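Long-range contact in inorganic polyphosphate/ATP-glucomannokinase (Arthrobacter sp., PDB 1WOQ), which phosphorylates glucose and mannose, drawing the phosphoryl group from either inorganic polyphosphate or ATP: residues L193-Y205 / I224-L237. Sequence-based numbering, arbitrary orientation.
Sequences LSWDEYSVLLQRY and ISKRADEYLPNLRL
In this helix-on-loop contact Trp195 of helix 195-213 packs against Tyr231, in the connection between the parallel strands 217-221 and 241-243. The two rings meet obliquely, Trp195 CE3 lying 3.7 Å from Tyr231 CD2. Glu230 CB sits over one face of the indole, a CH-pi contact 3.8 Å from the centroid of the five-membered ring, while Arg227 CB lies 3.9 Å from Trp195 CZ2. With an alanine in place of Trp195, Glu230 CB and Arg227 CB would probably lose the surface they rest on, and Tyr231 the indole at its flank. Tyr198 completes an aromatic cluster, turning its ring edge toward the face of Tyr231, the planes 84° apart; the Tyr198 hydroxyl is hydrogen-bonded to Ala183 O. Tyr231 is held at its far end by a hydrogen bond from OH to Ile224 O. The contact lies in one of the two lobes of the actin-like ATPase fold of ROK kinases, and both tyrosines touch Leu149 of strand 143-149 in that lobe's sheet. Farther along, Ser199 OG accepts a hydrogen bond from Asn234 ND2 at 3.3 Å. With CG anti to the backbone N (chi1 171°) and a bend at chi2, the Gln203 amide reaches the Arg236 backbone: OE1 accepts from Arg236 N at 2.8 Å, nearly straight, and NE2 donates to Arg236 O.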
loop_
_atom_site.group_PDB
_atom_site.type_symbol
_atom_site.label_atom_id
_atom_site.label_comp_id
_atom_site.label_asym_id
_atom_site.label_seq_id
_atom_site.Cartn_x
_atom_site.Cartn_y
_atom_site.Cartn_z
ATOM N N LEU A 193 -19.208 14.743 2.207
ATOM C CA LEU A 193 -18.537 15.660 1.297
ATOM C C LEU A 193 -18.736 15.337 -0.179
ATOM O O LEU A 193 -18.683 14.176 -0.590
ATOM C CB LEU A 193 -17.035 15.676 1.589
ATOM C CG LEU A 193 -16.467 16.621 2.648
ATOM C CD1 LEU A 193 -17.338 16.656 3.882
ATOM C CD2 LEU A 193 -15.055 16.169 2.979
ATOM N N SER A 194 -18.964 16.377 -0.971
ATOM C CA SER A 194 -19.111 16.216 -2.410
ATOM C C SER A 194 -17.674 16.133 -2.910
ATOM O O SER A 194 -16.741 16.360 -2.138
ATOM C CB SER A 194 -19.796 17.444 -3.016
ATOM O OG SER A 194 -19.028 18.613 -2.783
ATOM N N TRP A 195 -17.482 15.802 -4.181
ATOM C CA TRP A 195 -16.131 15.723 -4.718
ATOM C C TRP A 195 -15.455 17.092 -4.647
ATOM O O TRP A 195 -14.251 17.182 -4.406
ATOM C CB TRP A 195 -16.150 15.217 -6.164
ATOM C CG TRP A 195 -16.400 13.739 -6.278
ATOM C CD1 TRP A 195 -17.409 13.128 -6.968
ATOM C CD2 TRP A 195 -15.619 12.686 -5.693
ATOM N NE1 TRP A 195 -17.305 11.761 -6.850
ATOM C CE2 TRP A 195 -16.217 11.462 -6.073
ATOM C CE3 TRP A 195 -14.474 12.657 -4.886
ATOM C CZ2 TRP A 195 -15.708 10.223 -5.673
ATOM C CZ3 TRP A 195 -13.966 11.423 -4.487
ATOM C CH2 TRP A 195 -14.586 10.222 -4.883
ATOM N N ASP A 196 -16.229 18.158 -4.844
ATOM C CA ASP A 196 -15.666 19.505 -4.789
ATOM C C ASP A 196 -15.241 19.886 -3.378
ATOM O O ASP A 196 -14.203 20.523 -3.188
ATOM C CB ASP A 196 -16.664 20.539 -5.320
ATOM C CG ASP A 196 -16.953 20.366 -6.796
ATOM O OD1 ASP A 196 -16.019 20.018 -7.549
ATOM O OD2 ASP A 196 -18.112 20.591 -7.206
ATOM N N GLU A 197 -16.041 19.508 -2.385
ATOM C CA GLU A 197 -15.696 19.822 -1.006
ATOM C C GLU A 197 -14.459 19.015 -0.624
ATOM O O GLU A 197 -13.592 19.493 0.112
ATOM C CB GLU A 197 -16.866 19.492 -0.077
ATOM C CG GLU A 197 -18.108 20.338 -0.361
ATOM C CD GLU A 197 -19.278 19.990 0.541
ATOM O OE1 GLU A 197 -19.614 18.794 0.638
ATOM O OE2 GLU A 197 -19.863 20.914 1.146
ATOM N N TYR A 198 -14.380 17.792 -1.139
ATOM C CA TYR A 198 -13.237 16.920 -0.874
ATOM C C TYR A 198 -12.000 17.542 -1.517
ATOM O O TYR A 198 -10.895 17.438 -0.984
ATOM C CB TYR A 198 -13.490 15.525 -1.460
ATOM C CG TYR A 198 -12.464 14.475 -1.077
ATOM C CD1 TYR A 198 -12.098 14.281 0.256
ATOM C CD2 TYR A 198 -11.886 13.652 -2.044
ATOM C CE1 TYR A 198 -11.179 13.290 0.619
ATOM C CE2 TYR A 198 -10.969 12.655 -1.695
ATOM C CZ TYR A 198 -10.620 12.481 -0.365
ATOM O OH TYR A 198 -9.717 11.499 -0.016
ATOM N N SER A 199 -12.193 18.195 -2.661
ATOM C CA SER A 199 -11.090 18.844 -3.367
ATOM C C SER A 199 -10.464 19.940 -2.513
ATOM O O SER A 199 -9.264 20.192 -2.602
ATOM C CB SER A 199 -11.570 19.441 -4.694
ATOM O OG SER A 199 -11.925 18.423 -5.610
ATOM N N VAL A 200 -11.280 20.599 -1.692
ATOM C CA VAL A 200 -10.776 21.653 -0.815
ATOM C C VAL A 200 -9.808 21.030 0.190
ATOM O O VAL A 200 -8.713 21.547 0.425
ATOM C CB VAL A 200 -11.924 22.348 -0.043
ATOM C CG1 VAL A 200 -11.357 23.280 1.016
ATOM C CG2 VAL A 200 -12.800 23.134 -1.012
ATOM N N LEU A 201 -10.227 19.917 0.784
ATOM C CA LEU A 201 -9.397 19.211 1.752
ATOM C C LEU A 201 -8.100 18.719 1.114
ATOM O O LEU A 201 -7.030 18.803 1.719
ATOM C CB LEU A 201 -10.163 18.018 2.332
ATOM C CG LEU A 201 -11.192 18.333 3.419
ATOM C CD1 LEU A 201 -12.023 17.096 3.707
ATOM C CD2 LEU A 201 -10.473 18.793 4.681
ATOM N N LEU A 202 -8.191 18.202 -0.108
ATOM C CA LEU A 202 -7.004 17.702 -0.789
ATOM C C LEU A 202 -6.078 18.840 -1.201
ATOM O O LEU A 202 -4.860 18.681 -1.184
ATOM C CB LEU A 202 -7.393 16.866 -2.013
ATOM C CG LEU A 202 -8.187 15.592 -1.705
ATOM C CD1 LEU A 202 -8.411 14.820 -2.993
ATOM C CD2 LEU A 202 -7.429 14.728 -0.701
ATOM N N GLN A 203 -6.653 19.984 -1.574
ATOM C CA GLN A 203 -5.845 21.144 -1.957
ATOM C C GLN A 203 -4.986 21.519 -0.756
ATOM O O GLN A 203 -3.795 21.801 -0.890
ATOM C CB GLN A 203 -6.745 22.326 -2.331
ATOM C CG GLN A 203 -6.017 23.663 -2.546
ATOM C CD GLN A 203 -5.026 23.629 -3.696
ATOM O OE1 GLN A 203 -5.258 22.975 -4.710
ATOM N NE2 GLN A 203 -3.920 24.351 -3.549
ATOM N N ARG A 204 -5.607 21.518 0.417
ATOM C CA ARG A 204 -4.908 21.849 1.653
ATOM C C ARG A 204 -3.825 20.825 1.958
ATOM O O ARG A 204 -2.688 21.190 2.270
ATOM C CB ARG A 204 -5.891 21.904 2.827
ATOM C CG ARG A 204 -5.250 22.302 4.154
ATOM C CD ARG A 204 -4.671 23.707 4.070
ATOM N NE ARG A 204 -3.227 23.741 4.279
ATOM C CZ ARG A 204 -2.636 23.711 5.470
ATOM N NH1 ARG A 204 -3.360 23.650 6.578
ATOM N NH2 ARG A 204 -1.314 23.743 5.551
ATOM N N TYR A 205 -4.178 19.546 1.873
ATOM C CA TYR A 205 -3.226 18.472 2.161
ATOM C C TYR A 205 -2.029 18.476 1.216
ATOM O O TYR A 205 -0.876 18.522 1.657
ATOM C CB TYR A 205 -3.914 17.104 2.086
ATOM C CG TYR A 205 -2.991 15.952 2.431
ATOM C CD1 TYR A 205 -2.720 15.625 3.760
ATOM C CD2 TYR A 205 -2.349 15.221 1.430
ATOM C CE1 TYR A 205 -1.826 14.596 4.086
ATOM C CE2 TYR A 205 -1.457 14.197 1.744
ATOM C CZ TYR A 205 -1.199 13.891 3.073
ATOM O OH TYR A 205 -0.299 12.892 3.389
ATOM N N ILE A 224 -10.185 5.128 -4.446
ATOM C CA ILE A 224 -10.803 6.262 -5.120
ATOM C C ILE A 224 -9.908 7.048 -6.071
ATOM O O ILE A 224 -10.329 8.070 -6.613
ATOM C CB ILE A 224 -11.435 7.243 -4.113
ATOM C CG1 ILE A 224 -10.365 7.824 -3.188
ATOM C CG2 ILE A 224 -12.511 6.525 -3.314
ATOM C CD1 ILE A 224 -10.871 8.969 -2.331
ATOM N N SER A 225 -8.681 6.588 -6.280
ATOM C CA SER A 225 -7.809 7.285 -7.217
ATOM C C SER A 225 -8.413 7.052 -8.600
ATOM O O SER A 225 -8.056 7.716 -9.570
ATOM C CB SER A 225 -6.380 6.735 -7.164
ATOM O OG SER A 225 -6.304 5.403 -7.641
ATOM N N LYS A 226 -9.343 6.104 -8.677
ATOM C CA LYS A 226 -10.003 5.791 -9.938
ATOM C C LYS A 226 -10.989 6.904 -10.279
ATOM O O LYS A 226 -11.493 6.977 -11.398
ATOM C CB LYS A 226 -10.743 4.455 -9.842
ATOM C CG LYS A 226 -11.016 3.795 -11.189
ATOM C CD LYS A 226 -9.839 2.930 -11.655
ATOM C CE LYS A 226 -8.555 3.730 -11.840
ATOM N NZ LYS A 226 -7.382 2.849 -12.122
ATOM N N ARG A 227 -11.260 7.767 -9.303
ATOM C CA ARG A 227 -12.172 8.890 -9.495
ATOM C C ARG A 227 -11.386 10.195 -9.463
ATOM O O ARG A 227 -11.947 11.265 -9.229
ATOM C CB ARG A 227 -13.240 8.913 -8.396
ATOM C CG ARG A 227 -14.016 7.611 -8.256
ATOM C CD ARG A 227 -14.734 7.217 -9.544
ATOM N NE ARG A 227 -15.844 8.111 -9.866
ATOM C CZ ARG A 227 -15.737 9.230 -10.576
ATOM N NH1 ARG A 227 -14.560 9.610 -11.057
ATOM N NH2 ARG A 227 -16.812 9.974 -10.803
ATOM N N ALA A 228 -10.082 10.095 -9.703
ATOM C CA ALA A 228 -9.198 11.255 -9.694
ATOM C C ALA A 228 -9.673 12.401 -10.583
ATOM O O ALA A 228 -9.441 13.569 -10.275
ATOM C CB ALA A 228 -7.792 10.833 -10.101
ATOM N N ASP A 229 -10.332 12.075 -11.689
ATOM C CA ASP A 229 -10.810 13.110 -12.599
ATOM C C ASP A 229 -11.861 14.007 -11.949
ATOM O O ASP A 229 -12.163 15.089 -12.452
ATOM C CB ASP A 229 -11.373 12.474 -13.873
ATOM C CG ASP A 229 -12.484 11.489 -13.591
ATOM O OD1 ASP A 229 -12.251 10.531 -12.822
ATOM O OD2 ASP A 229 -13.590 11.671 -14.143
ATOM N N GLU A 230 -12.401 13.558 -10.820
ATOM C CA GLU A 230 -13.418 14.316 -10.096
ATOM C C GLU A 230 -12.843 15.352 -9.129
ATOM O O GLU A 230 -13.573 16.222 -8.647
ATOM C CB GLU A 230 -14.325 13.369 -9.305
ATOM C CG GLU A 230 -15.259 12.524 -10.149
ATOM C CD GLU A 230 -16.201 13.364 -10.991
ATOM O OE1 GLU A 230 -16.746 14.355 -10.464
ATOM O OE2 GLU A 230 -16.401 13.029 -12.176
ATOM N N TYR A 231 -11.549 15.266 -8.834
ATOM C CA TYR A 231 -10.955 16.215 -7.899
ATOM C C TYR A 231 -9.584 16.779 -8.263
ATOM O O TYR A 231 -9.287 17.928 -7.932
ATOM C CB TYR A 231 -10.916 15.600 -6.493
ATOM C CG TYR A 231 -10.320 14.211 -6.408
ATOM C CD1 TYR A 231 -8.938 14.019 -6.333
ATOM C CD2 TYR A 231 -11.142 13.085 -6.373
ATOM C CE1 TYR A 231 -8.392 12.737 -6.220
ATOM C CE2 TYR A 231 -10.607 11.800 -6.261
ATOM C CZ TYR A 231 -9.233 11.633 -6.185
ATOM O OH TYR A 231 -8.703 10.364 -6.084
ATOM N N LEU A 232 -8.747 15.999 -8.936
ATOM C CA LEU A 232 -7.426 16.504 -9.304
ATOM C C LEU A 232 -7.520 17.753 -10.185
ATOM O O LEU A 232 -6.758 18.701 -10.007
ATOM C CB LEU A 232 -6.602 15.422 -10.009
ATOM C CG LEU A 232 -6.216 14.209 -9.159
ATOM C CD1 LEU A 232 -5.253 13.334 -9.955
ATOM C CD2 LEU A 232 -5.563 14.660 -7.855
ATOM N N PRO A 233 -8.458 17.772 -11.147
ATOM C CA PRO A 233 -8.591 18.948 -12.015
ATOM C C PRO A 233 -8.852 20.252 -11.249
ATOM O O PRO A 233 -8.530 21.335 -11.735
ATOM C CB PRO A 233 -9.756 18.569 -12.924
ATOM C CG PRO A 233 -9.596 17.089 -13.058
ATOM C CD PRO A 233 -9.305 16.666 -11.634
ATOM N N ASN A 234 -9.430 20.147 -10.056
ATOM C CA ASN A 234 -9.730 21.327 -9.242
ATOM C C ASN A 234 -8.535 21.851 -8.453
ATOM O O ASN A 234 -8.547 22.990 -7.981
ATOM C CB ASN A 234 -10.856 21.030 -8.249
ATOM C CG ASN A 234 -12.170 20.726 -8.928
ATOM O OD1 ASN A 234 -12.584 21.429 -9.849
ATOM N ND2 ASN A 234 -12.846 19.678 -8.465
ATOM N N LEU A 235 -7.508 21.026 -8.296
ATOM C CA LEU A 235 -6.341 21.433 -7.530
ATOM C C LEU A 235 -5.450 22.428 -8.259
ATOM O O LEU A 235 -5.397 22.456 -9.489
ATOM C CB LEU A 235 -5.524 20.199 -7.126
ATOM C CG LEU A 235 -6.305 19.119 -6.371
ATOM C CD1 LEU A 235 -5.361 17.980 -5.984
ATOM C CD2 LEU A 235 -6.950 19.717 -5.131
ATOM N N ARG A 236 -4.763 23.253 -7.480
ATOM C CA ARG A 236 -3.848 24.254 -8.012
ATOM C C ARG A 236 -2.536 24.092 -7.259
ATOM O O ARG A 236 -2.297 24.754 -6.249
ATOM C CB ARG A 236 -4.423 25.657 -7.804
ATOM C CG ARG A 236 -5.683 25.930 -8.622
ATOM C CD ARG A 236 -5.371 25.972 -10.115
ATOM N NE ARG A 236 -6.562 26.192 -10.935
ATOM C CZ ARG A 236 -7.469 25.261 -11.212
ATOM N NH1 ARG A 236 -7.333 24.029 -10.740
ATOM N NH2 ARG A 236 -8.518 25.559 -11.967
ATOM N N LEU A 237 -1.694 23.195 -7.759
ATOM C CA LEU A 237 -0.413 22.907 -7.130
ATOM C C LEU A 237 0.758 23.231 -8.043
ATOM O O LEU A 237 0.607 23.319 -9.261
ATOM C CB LEU A 237 -0.351 21.427 -6.755
ATOM C CG LEU A 237 -1.493 20.887 -5.897
ATOM C CD1 LEU A 237 -1.416 19.368 -5.843
ATOM C CD2 LEU A 237 -1.418 21.492 -4.506
HETATM O O HOH W 1 -18.034 9.212 -8.554
#